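Local structure of uncharacterized protein (Staphylococcus aureus subsp. aureus, 4H0A) at residues T284-H287 and S288-S292; V212-E215 and M216-L219; I294-S297 and R298-S302; N204-I207 and S208-V212; F135-S138 and D139-K143. The protein is of unknown function but carries a cysteine-rich secretory (CAP) family domain together with a CAP-associated N-terminal region. One frame throughout, in Å; residues are numbered along the deposited sequence.

Interaction 1 (T284-H287 and S288-S292); sequences TLIH and SWMNS
The indole of Trp289 carries Leu285 on one face: CD1 of the leucine sits 3.5 Å above the ring plane, offset toward the rim, and its sister methyl CD2 makes a CH-pi contact 4.2 Å from the centroid of the six-membered ring of Trp289. The imidazole of His295 meets the other face, the ring planes about 30° apart. Both leucine methyls reach their face because CG of Leu285 stands anti to its backbone N (chi1 174°). On the far side of the helix the imidazole of His287 is met obliquely by the amide of Asn291, the two planes 42° apart, with His287 CD2 3.2 Å from Asn291 ND2. In both pairs the partners are four residues, about one turn, apart. Ile286 and Met290, a selenomethionine, run side by side on a third flank, CG2 of Ile286 3.8 Å from CG of Met290.

Asn291, just beyond helix 282-290, is the first residue to leave helical geometry. Its ND2 donates to His287 O over 2.7 Å, while its own backbone N gives the same oxygen a weak bond, so side chain and main chain share one acceptor. Asparagine suits this place: its amide can donate to the helix and still accept at OD1. Thr144 OG1 bonds both that OD1 and His287 NE2, linking the pair to the last residue of helix 139-144. Leu285 and Ile286 meet helix 201-219 instead. The chemistry thus divides this CAP-domain helix into a greasy flank buried against the core and a polar one whose buried amide and imidazole are held by directed bonds.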
loop_
_atom_site.group_PDB
_atom_site.type_symbol
_atom_site.label_atom_id
_atom_site.label_comp_id
_atom_site.label_asym_id
_atom_site.label_seq_id
_atom_site.Cartn_x
_atom_site.Cartn_y
_atom_site.Cartn_z
ATOM N N THR A 284 1.093 2.813 0.298
ATOM C CA THR A 284 2.031 3.843 0.771
ATOM C C THR A 284 2.632 3.441 2.113
ATOM O O THR A 284 3.833 3.593 2.312
ATOM C CB THR A 284 1.358 5.220 0.877
ATOM O OG1 THR A 284 0.735 5.505 -0.365
ATOM C CG2 THR A 284 2.350 6.329 1.211
ATOM N N LEU A 285 1.803 2.967 3.034
ATOM C CA LEU A 285 2.274 2.501 4.341
ATOM C C LEU A 285 3.317 1.379 4.207
ATOM O O LEU A 285 4.337 1.422 4.880
ATOM C CB LEU A 285 1.082 1.973 5.168
ATOM C CG LEU A 285 1.472 1.325 6.495
ATOM C CD1 LEU A 285 1.887 2.363 7.520
ATOM C CD2 LEU A 285 0.403 0.480 6.963
ATOM N N ILE A 286 3.022 0.350 3.394
ATOM C CA ILE A 286 3.928 -0.791 3.193
ATOM C C ILE A 286 5.242 -0.309 2.577
ATOM O O ILE A 286 6.299 -0.768 3.002
ATOM C CB ILE A 286 3.249 -1.893 2.343
ATOM C CG1 ILE A 286 2.140 -2.578 3.189
ATOM C CG2 ILE A 286 4.284 -2.924 1.799
ATOM C CD1 ILE A 286 2.635 -3.652 4.194
ATOM N N HIS A 287 5.186 0.627 1.618
ATOM C CA HIS A 287 6.400 1.195 1.032
ATOM C C HIS A 287 7.295 1.820 2.122
ATOM O O HIS A 287 8.514 1.644 2.073
ATOM C CB HIS A 287 6.063 2.246 -0.046
ATOM C CG HIS A 287 7.245 3.071 -0.453
ATOM N ND1 HIS A 287 7.463 4.326 0.085
ATOM C CD2 HIS A 287 8.286 2.754 -1.256
ATOM C CE1 HIS A 287 8.600 4.749 -0.438
ATOM N NE2 HIS A 287 9.136 3.833 -1.242
ATOM N N SER A 288 6.702 2.557 3.084
ATOM C CA SER A 288 7.483 3.190 4.149
ATOM C C SER A 288 8.094 2.146 5.082
ATOM O O SER A 288 9.250 2.298 5.465
ATOM C CB SER A 288 6.636 4.186 4.933
ATOM O OG SER A 288 6.291 5.279 4.100
ATOM N N TRP A 289 7.362 1.058 5.394
ATOM C CA TRP A 289 7.920 -0.017 6.229
ATOM C C TRP A 289 9.002 -0.795 5.466
ATOM O O TRP A 289 10.052 -1.090 6.037
ATOM C CB TRP A 289 6.817 -0.969 6.721
ATOM C CG TRP A 289 5.908 -0.378 7.759
ATOM C CD1 TRP A 289 5.983 0.867 8.312
ATOM C CD2 TRP A 289 4.756 -1.002 8.334
ATOM N NE1 TRP A 289 4.974 1.039 9.226
ATOM C CE2 TRP A 289 4.178 -0.075 9.229
ATOM C CE3 TRP A 289 4.151 -2.257 8.181
ATOM C CZ2 TRP A 289 3.050 -0.382 9.998
ATOM C CZ3 TRP A 289 3.039 -2.562 8.950
ATOM C CH2 TRP A 289 2.499 -1.631 9.843
HETATM N N MSE A 290 8.773 -1.078 4.173
HETATM C CA MSE A 290 9.747 -1.793 3.333
HETATM C C MSE A 290 11.056 -0.986 3.149
HETATM O O MSE A 290 12.091 -1.591 2.879
HETATM C CB MSE A 290 9.156 -2.099 1.934
HETATM C CG MSE A 290 8.039 -3.169 1.907
HETATM SE SE MSE A 290 8.654 -4.947 2.306
HETATM C CE MSE A 290 9.962 -5.206 0.914
ATOM N N ASN A 291 11.015 0.364 3.286
ATOM C CA ASN A 291 12.203 1.215 3.107
ATOM C C ASN A 291 12.817 1.659 4.449
ATOM O O ASN A 291 13.664 2.553 4.478
ATOM C CB ASN A 291 11.859 2.402 2.213
ATOM C CG ASN A 291 11.719 1.966 0.776
ATOM O OD1 ASN A 291 12.616 2.165 -0.028
ATOM N ND2 ASN A 291 10.632 1.292 0.422
ATOM N N SER A 292 12.450 0.968 5.542
ATOM C CA SER A 292 13.016 1.133 6.874
ATOM C C SER A 292 13.546 -0.237 7.266
ATOM O O SER A 292 12.745 -1.160 7.402
ATOM C CB SER A 292 11.958 1.642 7.846
ATOM O OG SER A 292 12.393 1.525 9.191
#

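Interaction 2 (V212-E215 and M216-L219); sequences VTNE and MRKL
Residues 212-215 and 216-219 are successive turns of one alpha-helix, 201-219 of the CAP domain, and Met216, Arg217, Lys218 and Leu219 each donate a backbone N-H to the carbonyl four residues earlier; the bond from Lys218 N to Asn214 O measures 2.9 Å. On the inner side Val212 and the selenomethionine Met216 lie loosely one turn apart, CG1 of the valine 4.4 Å from CG of Met216, both against Ile286 of helix 282-290 and Tyr94 of strand 89-96. A methionine side chain, flexible and apolar, fits such a seam.

The next flank is polar. Asn214 OD1 comes within 3.8 Å of Arg217 CD, the amide and guanidinium planes standing 71° apart, but each group bonds further off: OD1 accepts from Leu225 N, and Arg217 donates to the carbonyls of Lys223, Leu299 and Asn301. An arginine can serve several carbonyls at once, which suits a place between the loop at Lys223 and the end of helix 293-299.

Glu215 and Lys218 form an i to i+3 salt bridge. The glutamate bends back at chi2 (-58°), the lysine at chi3, and Lys218 NZ meets Glu215 OE2 at 2.9 Å from above the carboxylate plane, 40° out of it.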
loop_
_atom_site.group_PDB
_atom_site.type_symbol
_atom_site.label_atom_id
_atom_site.label_comp_id
_atom_site.label_asym_id
_atom_site.label_seq_id
_atom_site.Cartn_x
_atom_site.Cartn_y
_atom_site.Cartn_z
ATOM N N VAL A 212 -1.517 -7.415 1.829
ATOM C CA VAL A 212 -0.345 -6.843 1.161
ATOM C C VAL A 212 0.935 -7.292 1.885
ATOM O O VAL A 212 1.944 -7.554 1.226
ATOM C CB VAL A 212 -0.421 -5.309 1.016
ATOM C CG1 VAL A 212 0.895 -4.771 0.432
ATOM C CG2 VAL A 212 -1.591 -4.918 0.118
ATOM N N THR A 213 0.896 -7.427 3.224
ATOM C CA THR A 213 2.055 -7.937 3.975
ATOM C C THR A 213 2.409 -9.334 3.475
ATOM O O THR A 213 3.582 -9.619 3.248
ATOM C CB THR A 213 1.766 -7.959 5.482
ATOM O OG1 THR A 213 1.697 -6.614 5.943
ATOM C CG2 THR A 213 2.821 -8.752 6.283
ATOM N N ASN A 214 1.403 -10.198 3.299
ATOM C CA ASN A 214 1.639 -11.565 2.843
ATOM C C ASN A 214 2.048 -11.601 1.359
ATOM O O ASN A 214 2.846 -12.458 1.004
ATOM C CB ASN A 214 0.430 -12.474 3.138
ATOM C CG ASN A 214 0.405 -12.936 4.586
ATOM O OD1 ASN A 214 1.439 -12.971 5.271
ATOM N ND2 ASN A 214 -0.766 -13.315 5.099
ATOM N N GLU A 215 1.581 -10.666 0.516
ATOM C CA GLU A 215 2.052 -10.608 -0.880
ATOM C C GLU A 215 3.537 -10.268 -0.926
ATOM O O GLU A 215 4.271 -10.876 -1.703
ATOM C CB GLU A 215 1.267 -9.563 -1.702
ATOM C CG GLU A 215 -0.171 -9.955 -1.998
ATOM C CD GLU A 215 -0.339 -11.267 -2.739
ATOM O OE1 GLU A 215 0.431 -11.525 -3.693
ATOM O OE2 GLU A 215 -1.232 -12.051 -2.346
HETATM N N MSE A 216 3.993 -9.342 -0.060
HETATM C CA MSE A 216 5.411 -8.961 0.010
HETATM C C MSE A 216 6.240 -10.142 0.492
HETATM O O MSE A 216 7.307 -10.413 -0.066
HETATM C CB MSE A 216 5.608 -7.745 0.931
HETATM C CG MSE A 216 4.949 -6.465 0.416
HETATM SE SE MSE A 216 5.684 -5.849 -1.267
HETATM C CE MSE A 216 4.269 -6.625 -2.543
ATOM N N ARG A 217 5.731 -10.880 1.493
ATOM C CA ARG A 217 6.412 -12.084 1.982
ATOM C C ARG A 217 6.495 -13.157 0.880
ATOM O O ARG A 217 7.550 -13.780 0.723
ATOM C CB ARG A 217 5.684 -12.643 3.220
ATOM C CG ARG A 217 5.889 -11.793 4.473
ATOM C CD ARG A 217 5.162 -12.386 5.656
ATOM N NE ARG A 217 5.740 -13.673 6.060
ATOM C CZ ARG A 217 6.810 -13.831 6.841
ATOM N NH1 ARG A 217 7.456 -12.772 7.324
ATOM N NH2 ARG A 217 7.246 -15.049 7.142
ATOM N N LYS A 218 5.396 -13.370 0.113
ATOM C CA LYS A 218 5.387 -14.370 -0.970
ATOM C C LYS A 218 6.413 -14.034 -2.061
ATOM O O LYS A 218 7.045 -14.954 -2.569
ATOM C CB LYS A 218 3.987 -14.543 -1.597
ATOM C CG LYS A 218 3.058 -15.424 -0.762
ATOM C CD LYS A 218 1.711 -15.686 -1.439
ATOM C CE LYS A 218 0.841 -14.454 -1.555
ATOM N NZ LYS A 218 -0.539 -14.801 -1.996
ATOM N N LEU A 219 6.635 -12.738 -2.390
ATOM C CA LEU A 219 7.649 -12.385 -3.398
ATOM C C LEU A 219 9.061 -12.800 -2.977
ATOM O O LEU A 219 9.884 -13.080 -3.853
ATOM C CB LEU A 219 7.664 -10.876 -3.698
ATOM C CG LEU A 219 6.461 -10.316 -4.432
ATOM C CD1 LEU A 219 6.554 -8.805 -4.514
ATOM C CD2 LEU A 219 6.340 -10.910 -5.829
#

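Interaction 3 (I294-S297 and R298-S302); sequences IHRS and RLLNS
Ile294 and Arg298 meet through two complementary torsions: CG2 of the isoleucine stands anti to its backbone N, while CG of Arg298 lies anti to its carbonyl carbon (chi1 -71°) and the chain then runs extended to NE. On the short helix 293-299 of the CAP domain this is an i to i+4 pair, and it sets Ile294 CG2 3.3 Å above the guanidinium plane of Arg298, over its centre. A branched methyl against the flat, weakly hydrated face of an arginine is a good match, since the N-H groups around the rim remain able to bond; NH1 makes a weak hydrogen bond to Asn274 OD1. The same NH1 lies over one face of the His295 imidazole, whose ND1 is bonded to Ser292 OG.

The hydroxyl of Ser297 donates from OG to Ile294 O over 2.9 Å, above the carbonyl plane. A small hydroxyl can fold back in this way onto the helix that bears it.

Regular bonding finishes nearby. Leu299 N reaches His295 O at 3.1 Å. In one of the two conformers of Arg296, Leu300 CD1 lies 3.8 Å from Arg296 CG. Leu300, the first residue to depart from helical geometry, still donates its N to Arg296 O over 3.0 Å, at an N-H...O angle of 159°.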
loop_
_atom_site.group_PDB
_atom_site.type_symbol
_atom_site.label_atom_id
_atom_site.label_comp_id
_atom_site.label_asym_id
_atom_site.label_seq_id
_atom_site.Cartn_x
_atom_site.Cartn_y
_atom_site.Cartn_z
ATOM N N ILE A 294 14.639 -1.706 9.942
ATOM C CA ILE A 294 14.072 -2.309 11.148
ATOM C C ILE A 294 12.629 -2.807 10.860
ATOM O O ILE A 294 12.302 -3.940 11.219
ATOM C CB ILE A 294 14.118 -1.314 12.343
ATOM C CG1 ILE A 294 15.573 -0.873 12.691
ATOM C CG2 ILE A 294 13.426 -1.895 13.571
ATOM C CD1 ILE A 294 16.552 -1.993 13.127
ATOM N N HIS A 295 11.780 -1.989 10.215
ATOM C CA HIS A 295 10.410 -2.410 9.884
ATOM C C HIS A 295 10.418 -3.498 8.786
ATOM O O HIS A 295 9.647 -4.450 8.886
ATOM C CB HIS A 295 9.548 -1.215 9.458
ATOM C CG HIS A 295 9.332 -0.204 10.546
ATOM N ND1 HIS A 295 10.383 0.518 11.078
ATOM C CD2 HIS A 295 8.182 0.200 11.136
ATOM C CE1 HIS A 295 9.848 1.323 11.985
ATOM N NE2 HIS A 295 8.524 1.171 12.048
ATOM N N ARG A 296 11.294 -3.358 7.761
ATOM C CA ARG A 296 11.419 -4.336 6.672
ATOM C C ARG A 296 11.801 -5.710 7.221
ATOM O O ARG A 296 11.211 -6.707 6.810
ATOM C CB ARG A 296 12.481 -3.877 5.657
ATOM C CG ARG A 296 12.527 -4.698 4.356
ATOM C CD ARG A 296 13.938 -5.116 3.952
ATOM N NE ARG A 296 14.933 -4.060 4.158
ATOM C CZ ARG A 296 15.131 -3.013 3.360
ATOM N NH1 ARG A 296 14.401 -2.855 2.259
ATOM N NH2 ARG A 296 16.064 -2.115 3.653
ATOM N N SER A 297 12.800 -5.766 8.128
ATOM C CA SER A 297 13.263 -7.027 8.729
ATOM C C SER A 297 12.140 -7.749 9.481
ATOM O O SER A 297 12.111 -8.975 9.469
ATOM C CB SER A 297 14.470 -6.803 9.646
ATOM O OG SER A 297 14.152 -6.158 10.868
ATOM N N ARG A 298 11.196 -7.006 10.086
ATOM C CA ARG A 298 10.057 -7.618 10.779
ATOM C C ARG A 298 9.053 -8.194 9.774
ATOM O O ARG A 298 8.608 -9.327 9.955
ATOM C CB ARG A 298 9.355 -6.609 11.705
ATOM C CG ARG A 298 10.187 -6.250 12.931
ATOM C CD ARG A 298 9.825 -4.885 13.471
ATOM N NE ARG A 298 10.672 -4.486 14.594
ATOM C CZ ARG A 298 10.711 -3.264 15.123
ATOM N NH1 ARG A 298 9.943 -2.290 14.632
ATOM N NH2 ARG A 298 11.531 -2.999 16.133
ATOM N N LEU A 299 8.697 -7.423 8.721
ATOM C CA LEU A 299 7.764 -7.898 7.682
ATOM C C LEU A 299 8.274 -9.162 6.999
ATOM O O LEU A 299 7.496 -10.072 6.738
ATOM C CB LEU A 299 7.548 -6.833 6.589
ATOM C CG LEU A 299 6.613 -5.671 6.884
ATOM C CD1 LEU A 299 6.759 -4.602 5.825
ATOM C CD2 LEU A 299 5.170 -6.124 6.949
ATOM N N LEU A 300 9.579 -9.203 6.697
ATOM C CA LEU A 300 10.211 -10.322 5.993
ATOM C C LEU A 300 10.969 -11.267 6.929
ATOM O O LEU A 300 11.898 -11.943 6.485
ATOM C CB LEU A 300 11.183 -9.757 4.943
ATOM C CG LEU A 300 10.615 -8.679 4.022
ATOM C CD1 LEU A 300 11.694 -8.143 3.112
ATOM C CD2 LEU A 300 9.420 -9.207 3.226
ATOM N N ASN A 301 10.558 -11.362 8.197
ATOM C CA ASN A 301 11.223 -12.254 9.137
ATOM C C ASN A 301 10.755 -13.689 8.897
ATOM O O ASN A 301 9.558 -13.963 8.988
ATOM C CB ASN A 301 10.920 -11.832 10.566
ATOM C CG ASN A 301 11.930 -12.329 11.552
ATOM O OD1 ASN A 301 12.405 -13.461 11.457
ATOM N ND2 ASN A 301 12.263 -11.508 12.538
ATOM N N SER A 302 11.685 -14.603 8.597
ATOM C CA SER A 302 11.342 -16.006 8.365
ATOM C C SER A 302 10.873 -16.715 9.646
ATOM O O SER A 302 10.158 -17.709 9.545
ATOM C CB SER A 302 12.539 -16.755 7.787
ATOM O OG SER A 302 13.676 -16.641 8.629
#

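Interaction 4 (N204-I207 and S208-V212); sequences NQLI and SLYEV. With EDO (1,2-ethanediol), chain D.
The first half of helix 201-219 of the CAP domain packs between strands 61-65 and 306-312, and Leu206 and Tyr210 form an i to i+4 pair on the side next to 306-312. Leu206 CD1 lies over the phenol face in a CH-pi contact, 4.0 Å from the ring centroid of Tyr210 and 26° off the normal. The leucine gets there because its CG points away from the backbone N (chi1 174°). Farther back on the ring, Leu206 O sits 3.4 Å above the plane of Tyr210, offset toward the rim. Tyrosine suits this position by offering a broad apolar face to the leucine while its hydroxyl bonds Gly309 N.

Ile207 and Glu211 run side by side, Ile207 CG2 3.7 Å from Glu211 OE2. The carboxylate has charged partners in Lys75 and Arg61 and a hydrogen bond from Tyr80, which would probably favour its ionised form. Ser208 OG also bonds Arg61, and in one conformer of Gln205 a water 2.9 Å from Ser208 OG bridges it to Gln205 OE1.

At the outer turn the amide of Asn204 grips a 1,2-ethanediol, probably from the crystallisation liquor, accepting at OD1 from O2 (2.8 Å) and donating ND2 to O1. In this half of the helix Ser208 and Glu211 bond residues of the N-terminal region, while Leu206 and Tyr210 face the sheet, a helix packed against the central sheet as in CAP domains.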
loop_
_atom_site.group_PDB
_atom_site.type_symbol
_atom_site.label_atom_id
_atom_site.label_comp_id
_atom_site.label_asym_id
_atom_site.label_seq_id
_atom_site.Cartn_x
_atom_site.Cartn_y
_atom_site.Cartn_z
ATOM N N ASN A 204 -11.576 -2.898 6.606
ATOM C CA ASN A 204 -11.100 -3.353 5.290
ATOM C C ASN A 204 -9.649 -2.925 5.049
ATOM O O ASN A 204 -8.930 -3.651 4.355
ATOM C CB ASN A 204 -12.016 -2.875 4.183
ATOM C CG ASN A 204 -13.200 -3.783 4.075
ATOM O OD1 ASN A 204 -13.050 -4.917 3.627
ATOM N ND2 ASN A 204 -14.349 -3.385 4.614
ATOM N N GLN A 205 -9.199 -1.782 5.623
ATOM C CA GLN A 205 -7.793 -1.380 5.498
ATOM C C GLN A 205 -6.939 -2.371 6.272
ATOM O O GLN A 205 -5.837 -2.680 5.843
ATOM C CB GLN A 205 -7.539 0.055 6.008
ATOM C CG GLN A 205 -8.212 1.178 5.212
ATOM C CD GLN A 205 -7.903 1.159 3.739
ATOM O OE1 GLN A 205 -8.784 0.951 2.901
ATOM N NE2 GLN A 205 -6.654 1.402 3.390
ATOM N N LEU A 206 -7.456 -2.872 7.420
ATOM C CA LEU A 206 -6.728 -3.864 8.215
ATOM C C LEU A 206 -6.580 -5.167 7.410
ATOM O O LEU A 206 -5.502 -5.759 7.410
ATOM C CB LEU A 206 -7.445 -4.138 9.558
ATOM C CG LEU A 206 -6.858 -5.262 10.428
ATOM C CD1 LEU A 206 -5.375 -4.991 10.753
ATOM C CD2 LEU A 206 -7.662 -5.431 11.702
ATOM N N ILE A 207 -7.655 -5.607 6.712
ATOM C CA ILE A 207 -7.589 -6.824 5.889
ATOM C C ILE A 207 -6.590 -6.605 4.747
ATOM O O ILE A 207 -5.812 -7.505 4.453
ATOM C CB ILE A 207 -8.990 -7.262 5.364
ATOM C CG1 ILE A 207 -9.868 -7.728 6.545
ATOM C CG2 ILE A 207 -8.853 -8.411 4.330
ATOM C CD1 ILE A 207 -11.352 -7.598 6.288
ATOM N N SER A 208 -6.610 -5.432 4.104
ATOM C CA SER A 208 -5.632 -5.129 3.039
ATOM C C SER A 208 -4.202 -5.102 3.588
ATOM O O SER A 208 -3.287 -5.561 2.906
ATOM C CB SER A 208 -5.940 -3.784 2.398
ATOM O OG SER A 208 -7.163 -3.867 1.693
ATOM N N LEU A 209 -4.012 -4.580 4.826
ATOM C CA LEU A 209 -2.700 -4.560 5.481
ATOM C C LEU A 209 -2.176 -5.999 5.610
ATOM O O LEU A 209 -1.033 -6.256 5.271
ATOM C CB LEU A 209 -2.781 -3.877 6.864
ATOM C CG LEU A 209 -1.489 -3.892 7.716
ATOM C CD1 LEU A 209 -0.420 -3.021 7.083
ATOM C CD2 LEU A 209 -1.776 -3.433 9.132
ATOM N N TYR A 210 -3.021 -6.935 6.066
ATOM C CA TYR A 210 -2.631 -8.347 6.179
ATOM C C TYR A 210 -2.291 -8.937 4.825
ATOM O O TYR A 210 -1.281 -9.630 4.677
ATOM C CB TYR A 210 -3.777 -9.197 6.785
ATOM C CG TYR A 210 -4.180 -8.897 8.216
ATOM C CD1 TYR A 210 -3.223 -8.627 9.195
ATOM C CD2 TYR A 210 -5.505 -9.035 8.626
ATOM C CE1 TYR A 210 -3.582 -8.439 10.530
ATOM C CE2 TYR A 210 -5.870 -8.885 9.964
ATOM C CZ TYR A 210 -4.904 -8.589 10.915
ATOM O OH TYR A 210 -5.251 -8.375 12.232
ATOM N N GLU A 211 -3.164 -8.703 3.837
ATOM C CA GLU A 211 -2.989 -9.271 2.494
ATOM C C GLU A 211 -1.744 -8.743 1.800
ATOM O O GLU A 211 -1.000 -9.536 1.244
ATOM C CB GLU A 211 -4.208 -8.972 1.615
ATOM C CG GLU A 211 -5.431 -9.779 2.013
ATOM C CD GLU A 211 -6.703 -9.398 1.285
ATOM O OE1 GLU A 211 -6.740 -8.333 0.628
ATOM O OE2 GLU A 211 -7.670 -10.189 1.362
ATOM N N VAL A 212 -1.517 -7.415 1.829
ATOM C CA VAL A 212 -0.345 -6.843 1.161
ATOM C C VAL A 212 0.935 -7.292 1.885
ATOM O O VAL A 212 1.944 -7.554 1.226
ATOM C CB VAL A 212 -0.421 -5.309 1.016
ATOM C CG1 VAL A 212 0.895 -4.771 0.432
ATOM C CG2 VAL A 212 -1.591 -4.918 0.118
HETATM C C1 EDO D . -17.112 -5.457 2.880
HETATM O O1 EDO D . -17.077 -4.522 4.016
HETATM C C2 EDO D . -15.759 -6.065 2.461
HETATM O O2 EDO D . -15.078 -6.813 3.516
HETATM O O HOH W 1 -7.620 -1.132 1.033
#

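Interaction 5 (F135-S138 and D139-K143); sequences FELS and DEDLK
Strand 131-136 runs out through Leu137 into Ser138, which occupies the N-cap of helix 139-144, and the first helical bond brings Leu142 N to Ser138 O at 3.2 Å. Ser138 and Asp141 make a capping box. In one direction the backbone N of Ser138 donates to Asp141 OD2 over 3.0 Å, with an N-H...O angle of 156°, meeting that oxygen on its anti side and 30° out of the carboxylate plane. In the other, Ser138 OG accepts a weak bond from Asp141 N at 3.4 Å. The serine torsion (chi1 71°) swings OG over the start of the helix, where it also gives OD2 a weak bond. Serine is apt at an N-cap because its short hydroxyl can reach back to an N-H of the first turn, and an acid three residues on returns the favour.

Just outside the box stands an apolar pair: Leu137 CD2 is 4.0 Å from Leu142 CD2, and Leu137 CG rests on Asp141 CB at 3.8 Å. This residue before the cap thereby meets the fourth residue of the helix, a hydrophobic staple.

A water donates to both Glu136 O and Asp141 OD2, lying 2.7 Å from the latter, and so ties the strand's end to the box. With the Ser138 amide, the water and the hydroxyl all directed at OD2, and the positive end of the helix dipole beside it, the carboxylate of Asp141 is probably stabilised as the anion.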
loop_
_atom_site.group_PDB
_atom_site.type_symbol
_atom_site.label_atom_id
_atom_site.label_comp_id
_atom_site.label_asym_id
_atom_site.label_seq_id
_atom_site.Cartn_x
_atom_site.Cartn_y
_atom_site.Cartn_z
ATOM N N PHE A 135 4.320 17.874 -6.787
ATOM C CA PHE A 135 4.962 17.035 -5.779
ATOM C C PHE A 135 6.458 17.258 -5.731
ATOM O O PHE A 135 7.088 17.404 -6.775
ATOM C CB PHE A 135 4.698 15.550 -6.055
ATOM C CG PHE A 135 3.274 15.116 -5.826
ATOM C CD1 PHE A 135 2.691 15.222 -4.569
ATOM C CD2 PHE A 135 2.542 14.524 -6.841
ATOM C CE1 PHE A 135 1.397 14.760 -4.341
ATOM C CE2 PHE A 135 1.243 14.077 -6.612
ATOM C CZ PHE A 135 0.679 14.205 -5.368
ATOM N N GLU A 136 7.023 17.247 -4.511
ATOM C CA GLU A 136 8.463 17.372 -4.253
ATOM C C GLU A 136 8.982 15.968 -3.940
ATOM O O GLU A 136 8.926 15.554 -2.783
ATOM C CB GLU A 136 8.708 18.342 -3.076
ATOM C CG GLU A 136 8.272 19.773 -3.342
ATOM C CD GLU A 136 9.021 20.456 -4.468
ATOM O OE1 GLU A 136 10.267 20.342 -4.510
ATOM O OE2 GLU A 136 8.360 21.094 -5.317
ATOM N N LEU A 137 9.406 15.204 -4.970
ATOM C CA LEU A 137 9.853 13.815 -4.764
ATOM C C LEU A 137 11.254 13.753 -4.131
ATOM O O LEU A 137 12.211 14.255 -4.720
ATOM C CB LEU A 137 9.824 12.984 -6.070
ATOM C CG LEU A 137 8.584 12.084 -6.222
ATOM C CD1 LEU A 137 7.366 12.896 -6.555
ATOM C CD2 LEU A 137 8.804 11.001 -7.268
ATOM N N SER A 138 11.367 13.116 -2.935
ATOM C CA SER A 138 12.642 12.949 -2.216
ATOM C C SER A 138 13.547 11.935 -2.919
ATOM O O SER A 138 13.121 11.306 -3.890
ATOM C CB SER A 138 12.397 12.511 -0.768
ATOM O OG SER A 138 11.925 11.176 -0.654
ATOM N N ASP A 139 14.805 11.783 -2.435
ATOM C CA ASP A 139 15.762 10.825 -3.020
ATOM C C ASP A 139 15.226 9.403 -2.969
ATOM O O ASP A 139 15.318 8.682 -3.961
ATOM C CB ASP A 139 17.134 10.873 -2.311
ATOM C CG ASP A 139 18.135 11.798 -2.969
ATOM O OD1 ASP A 139 18.160 11.854 -4.217
ATOM O OD2 ASP A 139 18.902 12.465 -2.234
ATOM N N GLU A 140 14.690 9.013 -1.805
ATOM C CA GLU A 140 14.084 7.705 -1.566
ATOM C C GLU A 140 12.887 7.479 -2.514
ATOM O O GLU A 140 12.740 6.371 -3.034
ATOM C CB GLU A 140 13.633 7.602 -0.088
ATOM C CG GLU A 140 13.007 6.273 0.315
ATOM C CD GLU A 140 12.645 6.174 1.787
ATOM O OE1 GLU A 140 13.554 6.333 2.633
ATOM O OE2 GLU A 140 11.460 5.912 2.094
ATOM N N ASP A 141 12.046 8.525 -2.748
ATOM C CA ASP A 141 10.859 8.413 -3.615
ATOM C C ASP A 141 11.219 8.086 -5.069
ATOM O O ASP A 141 10.569 7.240 -5.667
ATOM C CB ASP A 141 10.015 9.708 -3.594
ATOM C CG ASP A 141 9.390 10.061 -2.257
ATOM O OD1 ASP A 141 9.006 9.130 -1.512
ATOM O OD2 ASP A 141 9.216 11.270 -1.985
ATOM N N LEU A 142 12.249 8.724 -5.634
ATOM C CA LEU A 142 12.623 8.469 -7.033
ATOM C C LEU A 142 13.162 7.070 -7.279
ATOM O O LEU A 142 12.981 6.529 -8.375
ATOM C CB LEU A 142 13.689 9.468 -7.501
ATOM C CG LEU A 142 13.203 10.881 -7.677
ATOM C CD1 LEU A 142 14.368 11.832 -7.720
ATOM C CD2 LEU A 142 12.383 11.014 -8.949
ATOM N N LYS A 143 13.871 6.515 -6.297
ATOM C CA LYS A 143 14.488 5.195 -6.443
ATOM C C LYS A 143 13.518 4.062 -6.090
ATOM O O LYS A 143 13.612 2.997 -6.699
ATOM C CB LYS A 143 15.749 5.075 -5.558
ATOM C CG LYS A 143 17.071 5.234 -6.313
ATOM C CD LYS A 143 17.336 6.650 -6.790
ATOM C CE LYS A 143 18.725 6.768 -7.367
ATOM N NZ LYS A 143 18.984 8.112 -7.953
HETATM O O HOH W 2 7.962 13.476 -0.980
#

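How the interactions relate
Interactions 4 and 2 are consecutive parts of helix 201-219 and share Val212, their centres 11 Å apart. Interaction 1 packs across both: Leu285 CD2 lies 3.6 Å from Leu209 CD1, and Ile286 CG1 lies 3.7 Å from Val212 CG1. Interaction 3 follows interaction 1 in the chain, and Trp289 CB touches Leu299 CD1 at 3.7 Å. Arg217 of interaction 2 closes the circuit, its NH1 2.8 Å from Leu299 O. Interaction 5, in the N-terminal region, meets this cluster at interaction 1, where Glu140 OE2 comes 3.5 Å from Asn291 CB; its centre is about 25 Å from that of interaction 4, which holds the ethanediol.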